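Local atomic coordinates of cytoplasmic export protein 1 (Saccharomyces cerevisiae, PDB entry 3VWA), a protein that takes part in nuclear tRNA export, and may collect tRNA from export receptors at the nuclear pore complex and pass aminoacylated tRNA to the translation machinery. Residues 487-493 against 525-530; 465-469 against 480-484; 424-428 against 439-443. One frame throughout, in Å; residues are numbered along the deposited sequence.

Interaction 1 (487-493 against 525-530); sequences SIELFDV and EYLEKL
K529 NZ is gripped by two backbone carbonyls of the 487-493 segment. It gives a 2.8 Å hydrogen bond to F491 O and a 3.0 Å hydrogen bond to I488 O. Neither carbonyl is met squarely in its plane: the amine is tilted 27° from that of F491 and lies 43° out of that of I488. I488 O also accepts from F491 N, which comes from the opposite face of its plane. The lysine reaches this far because its chain is fully extended, with CG anti to the backbone N (chi1 166°). The ammonium thus ties helix 513-536 to the short 3-10 turn at 488-490, and its positive charge probably polarises both carbonyls further.

I488 lies over the Y526 ring. Its CG1 sits 3.8 Å from the ring centroid and almost on the ring normal, a CH-pi contact. CD1 runs on past CD2 of the same ring and meets E525 CG at 3.8 Å. F491 meets Y526 in another way. Y526 OH lies in the plane of the F491 ring, at its edge, 3.5 Å from F491 CD2. The probable hydrogen-bond partner of this hydroxyl is L484 O, on helix 474-487. Toward the start of helix 493-504, V493 packs on helix 513-536, its CG1 3.6 Å from K529 O. D492 is the N-cap of helix 493-504, and its OD1 is hydrogen-bonded to T495 OG1. The contact joins the inter-helix turn before the curated HEAT 2 repeat to the C-terminal end of that repeat, on helix 513-536, within an alpha-solenoid of HEAT type.

Interaction 2 (465-469 against 480-484); sequences FTKSL and ALYGL
The F465 ring packs directly on the backbone of G483, which has no side chain there. F465 CG lies anti to its own carbonyl carbon (chi1 -68°), which carries the ring toward G483 and L484. F465 CZ comes to 3.4 Å from G483 C, and CD1 lies near A480 O. L484 fills in over one ring face: its CG stands 3.7 Å from the centroid, displaced toward the rim, in a CH-pi contact. L484 CD2 reaches F465 CD2 at 3.4 Å.

One turn further along helix 454-469, S468 and L469 form a hollow for A480 CB of helix 474-487. This methyl lies 3.5 Å from L469 CG and 3.9 Å from S468 CB. L469 then spreads its two methyls. CD2 passes L481 CG, the two side chains lying at about a right angle, and CD1 comes to 4.2 Å from L484 CD1. G483 thus gives a shallow spot for the F465 ring, while A480 is the small bump between S468 and L469. Helices 433-446 and 493-504 also touch F465, through V440 and V503. The short helical segments run roughly antiparallel, at 151° and 9.7 Å apart, as in the antiparallel helix pairs of a HEAT-type alpha-solenoid.

Interaction 3 (424-428 against 439-443); sequences LAKTQ and TVIII
L424 lies against I443, the two side chains overlapping head to tail. L424 CD1 is 3.9 Å from I443 CG1, and L424 CB is close to both CG1 and CD1. This is packing between consecutive helices, 413-427 and 433-446, of the HEAT-type alpha-solenoid. Both segments lie after the curated HEAT 1 repeat, which ends within helix 413-427. On its other branch, L424 CD2 meets I442 CG2 at 4.2 Å, the two side chains at about a right angle. L401 of helix 394-407 touches both L424 and I442.

T439 packs against L424, T427 and Q428. With CG2 anti to the backbone N and OG1 beside that N (chi1 -60°), its methyl and hydroxyl both face the other segment. CG2 sits 3.2 Å from L424 O and 3.9 Å from Q428 CB. T439 OG1 also has a partner in I435 O, one turn back on its own helix. Q428 extends past V440 and I443 to helix 454-469, where its NE2 bonds A464 O. Its OE1 lies by I443 CD1. T427 OG1 and T439 OG1 are 2.7 Å apart and hydrogen-bonded.

Overall arrangement
The three contacts lie in series along the C-terminal part of the HEAT-repeat region. Interaction 3 comes first in the chain, then interaction 2, then interaction 1. Their centres are about 11 Å apart between interactions 3 and 2, and about 15 Å between 2 and 1. Interactions 3 and 1 do not touch; their nearest atoms are about 7 Å apart. Helix 454-469 joins the first pair through F465 and S468, which pack on V440 of interaction 3; Y482 of helix 474-487 packs on I441. Helix 474-487 carries one side of interaction 2 and runs into the turn of interaction 1. There S487 packs on F465.

Interaction 1 (487-493 against 525-530)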
loop_
_atom_site.group_PDB
_atom_site.type_symbol
_atom_site.label_atom_id
_atom_site.label_comp_id
_atom_site.label_asym_id
_atom_site.label_seq_id
_atom_site.Cartn_x
_atom_site.Cartn_y
_atom_site.Cartn_z
ATOM N N SER A 487 19.198 6.779 34.624
ATOM C CA SER A 487 19.533 5.372 34.927
ATOM C C SER A 487 19.455 5.014 36.360
ATOM O O SER A 487 19.721 3.862 36.722
ATOM C CB SER A 487 20.947 5.075 34.482
ATOM O OG SER A 487 20.902 4.988 33.081
ATOM N N ILE A 488 19.111 6.001 37.187
ATOM C CA ILE A 488 19.170 5.811 38.623
ATOM C C ILE A 488 18.306 4.634 39.047
ATOM O O ILE A 488 18.684 3.865 39.919
ATOM C CB ILE A 488 18.803 7.128 39.395
ATOM C CG1 ILE A 488 19.222 7.024 40.840
ATOM C CG2 ILE A 488 17.305 7.479 39.259
ATOM C CD1 ILE A 488 19.087 8.315 41.638
ATOM N N GLU A 489 17.154 4.472 38.422
ATOM C CA GLU A 489 16.316 3.320 38.757
ATOM C C GLU A 489 16.922 1.976 38.377
ATOM O O GLU A 489 16.410 0.944 38.823
ATOM C CB GLU A 489 14.939 3.406 38.097
ATOM C CG GLU A 489 14.661 4.688 37.375
ATOM C CD GLU A 489 13.185 4.836 37.108
ATOM O OE1 GLU A 489 12.856 4.960 35.892
ATOM O OE2 GLU A 489 12.385 4.766 38.107
ATOM N N LEU A 490 17.982 1.978 37.555
ATOM C CA LEU A 490 18.630 0.692 37.163
ATOM C C LEU A 490 19.805 0.312 38.067
ATOM O O LEU A 490 20.403 -0.763 37.901
ATOM C CB LEU A 490 19.117 0.740 35.723
ATOM C CG LEU A 490 18.139 1.242 34.661
ATOM C CD1 LEU A 490 18.809 1.390 33.307
ATOM C CD2 LEU A 490 16.923 0.309 34.567
ATOM N N PHE A 491 20.143 1.209 38.997
ATOM C CA PHE A 491 21.187 0.959 39.994
ATOM C C PHE A 491 20.592 0.843 41.387
ATOM O O PHE A 491 19.995 1.850 41.961
ATOM C CB PHE A 491 22.235 2.088 39.992
ATOM C CG PHE A 491 22.860 2.331 38.650
ATOM C CD1 PHE A 491 23.518 1.322 37.981
ATOM C CD2 PHE A 491 22.819 3.594 38.080
ATOM C CE1 PHE A 491 24.087 1.563 36.734
ATOM C CE2 PHE A 491 23.427 3.857 36.857
ATOM C CZ PHE A 491 24.053 2.836 36.174
ATOM N N ASP A 492 20.718 -0.357 41.955
ATOM C CA ASP A 492 20.341 -0.522 43.363
ATOM C C ASP A 492 21.433 0.133 44.242
ATOM O O ASP A 492 22.485 0.566 43.731
ATOM C CB ASP A 492 20.188 -1.987 43.739
ATOM C CG ASP A 492 21.480 -2.771 43.525
ATOM O OD1 ASP A 492 22.576 -2.169 43.464
ATOM O OD2 ASP A 492 21.427 -4.001 43.471
ATOM N N VAL A 493 21.183 0.239 45.547
ATOM C CA VAL A 493 22.029 1.100 46.370
ATOM C C VAL A 493 23.359 0.470 46.532
ATOM O O VAL A 493 24.343 1.142 46.742
ATOM C CB VAL A 493 21.462 1.454 47.773
ATOM C CG1 VAL A 493 20.429 2.577 47.683
ATOM C CG2 VAL A 493 20.928 0.207 48.486
ATOM N N GLU A 525 21.144 13.610 44.190
ATOM C CA GLU A 525 20.015 12.705 44.036
ATOM C C GLU A 525 20.470 11.221 44.258
ATOM O O GLU A 525 19.751 10.421 44.872
ATOM C CB GLU A 525 19.371 12.960 42.667
ATOM C CG GLU A 525 18.274 11.959 42.294
ATOM C CD GLU A 525 17.764 12.125 40.871
ATOM O OE1 GLU A 525 16.895 11.289 40.498
ATOM O OE2 GLU A 525 18.193 13.086 40.139
ATOM N N TYR A 526 21.696 10.868 43.838
ATOM C CA TYR A 526 22.175 9.489 44.056
ATOM C C TYR A 526 22.538 9.262 45.516
ATOM O O TYR A 526 22.304 8.184 46.056
ATOM C CB TYR A 526 23.419 9.212 43.197
ATOM C CG TYR A 526 23.121 8.611 41.826
ATOM C CD1 TYR A 526 23.387 7.267 41.569
ATOM C CD2 TYR A 526 22.629 9.400 40.793
ATOM C CE1 TYR A 526 23.138 6.704 40.296
ATOM C CE2 TYR A 526 22.389 8.879 39.521
ATOM C CZ TYR A 526 22.665 7.538 39.257
ATOM O OH TYR A 526 22.415 7.048 37.993
ATOM N N LEU A 527 23.146 10.279 46.131
ATOM C CA LEU A 527 23.417 10.311 47.567
ATOM C C LEU A 527 22.183 10.138 48.421
ATOM O O LEU A 527 22.219 9.426 49.452
ATOM C CB LEU A 527 24.066 11.651 47.974
ATOM C CG LEU A 527 25.511 11.841 47.532
ATOM C CD1 LEU A 527 25.924 13.228 48.018
ATOM C CD2 LEU A 527 26.403 10.728 48.122
ATOM N N GLU A 528 21.122 10.827 48.014
ATOM C CA GLU A 528 19.825 10.760 48.716
ATOM C C GLU A 528 19.267 9.371 48.624
ATOM O O GLU A 528 18.799 8.803 49.626
ATOM C CB GLU A 528 18.826 11.753 48.108
ATOM C CG GLU A 528 18.604 13.026 48.922
ATOM C CD GLU A 528 19.069 14.314 48.229
ATOM O OE1 GLU A 528 20.118 14.878 48.652
ATOM O OE2 GLU A 528 18.379 14.776 47.274
ATOM N N LYS A 529 19.342 8.782 47.421
ATOM C CA LYS A 529 18.865 7.416 47.274
ATOM C C LYS A 529 19.617 6.470 48.207
ATOM O O LYS A 529 18.999 5.686 48.929
ATOM C CB LYS A 529 18.860 6.972 45.813
ATOM C CG LYS A 529 18.694 5.470 45.652
ATOM C CD LYS A 529 18.173 5.086 44.265
ATOM C CE LYS A 529 18.295 3.584 44.064
ATOM N NZ LYS A 529 17.678 3.299 42.725
ATOM N N LEU A 530 20.947 6.597 48.243
ATOM C CA LEU A 530 21.791 5.767 49.131
ATOM C C LEU A 530 21.504 5.994 50.585
ATOM O O LEU A 530 21.417 5.024 51.362
ATOM C CB LEU A 530 23.287 5.988 48.872
ATOM C CG LEU A 530 24.406 5.327 49.709
ATOM C CD1 LEU A 530 24.261 3.798 49.837
ATOM C CD2 LEU A 530 25.787 5.689 49.124
#

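Interaction 2 (465-469 against 480-484)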
loop_
_atom_site.group_PDB
_atom_site.type_symbol
_atom_site.label_atom_id
_atom_site.label_comp_id
_atom_site.label_asym_id
_atom_site.label_seq_id
_atom_site.Cartn_x
_atom_site.Cartn_y
_atom_site.Cartn_z
ATOM N N PHE A 465 29.573 5.487 30.750
ATOM C CA PHE A 465 29.468 6.835 31.329
ATOM C C PHE A 465 30.829 7.422 31.760
ATOM O O PHE A 465 31.094 8.610 31.605
ATOM C CB PHE A 465 28.539 6.811 32.548
ATOM C CG PHE A 465 27.089 6.549 32.231
ATOM C CD1 PHE A 465 26.470 7.129 31.126
ATOM C CD2 PHE A 465 26.323 5.768 33.076
ATOM C CE1 PHE A 465 25.114 6.905 30.853
ATOM C CE2 PHE A 465 24.984 5.565 32.818
ATOM C CZ PHE A 465 24.378 6.129 31.705
ATOM N N THR A 466 31.680 6.594 32.330
ATOM C CA THR A 466 33.059 6.981 32.691
ATOM C C THR A 466 33.840 7.470 31.457
ATOM O O THR A 466 34.462 8.547 31.490
ATOM C CB THR A 466 33.777 5.761 33.281
ATOM O OG1 THR A 466 33.140 5.382 34.511
ATOM C CG2 THR A 466 35.274 6.020 33.521
ATOM N N LYS A 467 33.767 6.690 30.368
ATOM C CA LYS A 467 34.351 7.091 29.078
ATOM C C LYS A 467 33.886 8.461 28.584
ATOM O O LYS A 467 34.704 9.296 28.229
ATOM C CB LYS A 467 34.086 6.002 28.021
ATOM C CG LYS A 467 34.853 6.115 26.711
ATOM C CD LYS A 467 36.302 6.501 26.868
ATOM C CE LYS A 467 37.089 6.038 25.649
ATOM N NZ LYS A 467 38.089 7.062 25.261
ATOM N N SER A 468 32.585 8.700 28.601
ATOM C CA SER A 468 32.019 9.932 28.050
ATOM C C SER A 468 32.381 11.146 28.912
ATOM O O SER A 468 32.531 12.244 28.398
ATOM C CB SER A 468 30.482 9.876 27.912
ATOM O OG SER A 468 30.109 8.711 27.199
ATOM N N LEU A 469 32.549 10.929 30.196
ATOM C CA LEU A 469 32.831 12.044 31.119
ATOM C C LEU A 469 34.294 12.441 31.112
ATOM O O LEU A 469 34.638 13.476 31.682
ATOM C CB LEU A 469 32.375 11.698 32.542
ATOM C CG LEU A 469 30.874 11.804 32.754
ATOM C CD1 LEU A 469 30.592 11.116 34.092
ATOM C CD2 LEU A 469 30.369 13.249 32.788
ATOM N N ALA A 480 26.451 12.083 29.297
ATOM C CA ALA A 480 26.643 11.073 30.343
ATOM C C ALA A 480 25.779 11.397 31.566
ATOM O O ALA A 480 25.034 10.553 32.065
ATOM C CB ALA A 480 28.104 10.972 30.739
ATOM N N LEU A 481 25.844 12.640 32.008
ATOM C CA LEU A 481 25.101 13.040 33.195
ATOM C C LEU A 481 23.639 12.802 32.970
ATOM O O LEU A 481 22.907 12.460 33.904
ATOM C CB LEU A 481 25.347 14.500 33.510
ATOM C CG LEU A 481 26.777 14.837 33.864
ATOM C CD1 LEU A 481 26.893 16.354 34.069
ATOM C CD2 LEU A 481 27.125 14.084 35.137
ATOM N N TYR A 482 23.203 13.005 31.725
ATOM C CA TYR A 482 21.782 12.802 31.404
ATOM C C TYR A 482 21.371 11.323 31.554
ATOM O O TYR A 482 20.370 10.973 32.187
ATOM C CB TYR A 482 21.502 13.260 29.965
ATOM C CG TYR A 482 20.079 12.988 29.494
ATOM C CD1 TYR A 482 19.005 13.742 30.000
ATOM C CD2 TYR A 482 19.801 11.984 28.539
ATOM C CE1 TYR A 482 17.707 13.511 29.583
ATOM C CE2 TYR A 482 18.487 11.735 28.112
ATOM C CZ TYR A 482 17.446 12.507 28.643
ATOM O OH TYR A 482 16.140 12.321 28.254
ATOM N N GLY A 483 22.151 10.460 30.923
ATOM C CA GLY A 483 21.877 9.045 30.992
ATOM C C GLY A 483 22.009 8.525 32.391
ATOM O O GLY A 483 21.341 7.558 32.750
ATOM N N LEU A 484 22.862 9.146 33.206
ATOM C CA LEU A 484 22.964 8.751 34.642
ATOM C C LEU A 484 21.744 9.167 35.426
ATOM O O LEU A 484 21.295 8.449 36.346
ATOM C CB LEU A 484 24.231 9.322 35.275
ATOM C CG LEU A 484 25.556 8.620 34.932
ATOM C CD1 LEU A 484 26.762 9.546 35.019
ATOM C CD2 LEU A 484 25.701 7.523 35.974
#

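Interaction 3 (424-428 against 439-443)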
loop_
_atom_site.group_PDB
_atom_site.type_symbol
_atom_site.label_atom_id
_atom_site.label_comp_id
_atom_site.label_asym_id
_atom_site.label_seq_id
_atom_site.Cartn_x
_atom_site.Cartn_y
_atom_site.Cartn_z
ATOM N N LEU A 424 29.356 0.064 19.277
ATOM C CA LEU A 424 29.082 1.279 20.049
ATOM C C LEU A 424 30.324 1.767 20.791
ATOM O O LEU A 424 30.528 2.956 20.902
ATOM C CB LEU A 424 27.899 1.087 21.019
ATOM C CG LEU A 424 26.536 0.824 20.347
ATOM C CD1 LEU A 424 25.524 0.184 21.292
ATOM C CD2 LEU A 424 25.965 2.116 19.763
ATOM N N ALA A 425 31.147 0.845 21.280
ATOM C CA ALA A 425 32.423 1.187 21.882
ATOM C C ALA A 425 33.300 1.960 20.901
ATOM O O ALA A 425 34.033 2.855 21.307
ATOM C CB ALA A 425 33.140 -0.050 22.397
ATOM N N LYS A 426 33.192 1.643 19.609
ATOM C CA LYS A 426 33.924 2.391 18.609
ATOM C C LYS A 426 33.326 3.756 18.343
ATOM O O LYS A 426 34.027 4.734 18.344
ATOM C CB LYS A 426 34.057 1.615 17.306
ATOM C CG LYS A 426 35.185 2.188 16.472
ATOM C CD LYS A 426 35.107 1.805 15.003
ATOM C CE LYS A 426 35.896 2.786 14.124
ATOM N NZ LYS A 426 35.260 2.779 12.764
ATOM N N THR A 427 32.022 3.838 18.141
ATOM C CA THR A 427 31.422 5.137 17.892
ATOM C C THR A 427 31.509 6.116 19.082
ATOM O O THR A 427 31.380 7.289 18.913
ATOM C CB THR A 427 29.991 5.012 17.292
ATOM O OG1 THR A 427 29.045 4.640 18.315
ATOM C CG2 THR A 427 30.027 3.960 16.118
ATOM N N GLN A 428 31.777 5.619 20.274
ATOM C CA GLN A 428 31.982 6.478 21.407
ATOM C C GLN A 428 33.322 7.264 21.324
ATOM O O GLN A 428 33.521 8.277 22.028
ATOM C CB GLN A 428 31.854 5.655 22.704
ATOM C CG GLN A 428 31.887 6.492 23.970
ATOM C CD GLN A 428 31.365 5.777 25.215
ATOM O OE1 GLN A 428 31.435 4.534 25.347
ATOM N NE2 GLN A 428 30.847 6.572 26.153
ATOM N N THR A 439 26.055 8.284 20.987
ATOM C CA THR A 439 26.396 6.923 21.382
ATOM C C THR A 439 26.064 6.597 22.836
ATOM O O THR A 439 25.545 5.516 23.129
ATOM C CB THR A 439 27.896 6.585 21.148
ATOM O OG1 THR A 439 28.193 6.724 19.753
ATOM C CG2 THR A 439 28.202 5.115 21.583
ATOM N N VAL A 440 26.368 7.521 23.742
ATOM C CA VAL A 440 26.089 7.258 25.155
ATOM C C VAL A 440 24.559 7.205 25.481
ATOM O O VAL A 440 24.112 6.435 26.366
ATOM C CB VAL A 440 26.954 8.177 26.111
ATOM C CG1 VAL A 440 26.537 9.638 26.066
ATOM C CG2 VAL A 440 26.915 7.685 27.546
ATOM N N ILE A 441 23.799 8.018 24.757
ATOM C CA ILE A 441 22.316 8.047 24.785
ATOM C C ILE A 441 21.825 6.696 24.304
ATOM O O ILE A 441 21.089 6.028 25.020
ATOM C CB ILE A 441 21.753 9.203 23.911
ATOM C CG1 ILE A 441 22.349 10.541 24.351
ATOM C CG2 ILE A 441 20.238 9.316 24.004
ATOM C CD1 ILE A 441 21.905 11.004 25.733
ATOM N N ILE A 442 22.336 6.232 23.154
ATOM C CA ILE A 442 21.855 4.951 22.590
ATOM C C ILE A 442 22.208 3.769 23.497
ATOM O O ILE A 442 21.394 2.816 23.653
ATOM C CB ILE A 442 22.378 4.694 21.131
ATOM C CG1 ILE A 442 21.829 5.712 20.096
ATOM C CG2 ILE A 442 22.058 3.308 20.668
ATOM C CD1 ILE A 442 20.334 6.057 20.293
ATOM N N ILE A 443 23.432 3.789 24.041
ATOM C CA ILE A 443 23.817 2.731 24.950
ATOM C C ILE A 443 22.886 2.705 26.214
ATOM O O ILE A 443 22.541 1.631 26.672
ATOM C CB ILE A 443 25.269 2.867 25.421
ATOM C CG1 ILE A 443 26.204 2.595 24.262
ATOM C CG2 ILE A 443 25.518 1.949 26.640
ATOM C CD1 ILE A 443 27.638 3.014 24.563
#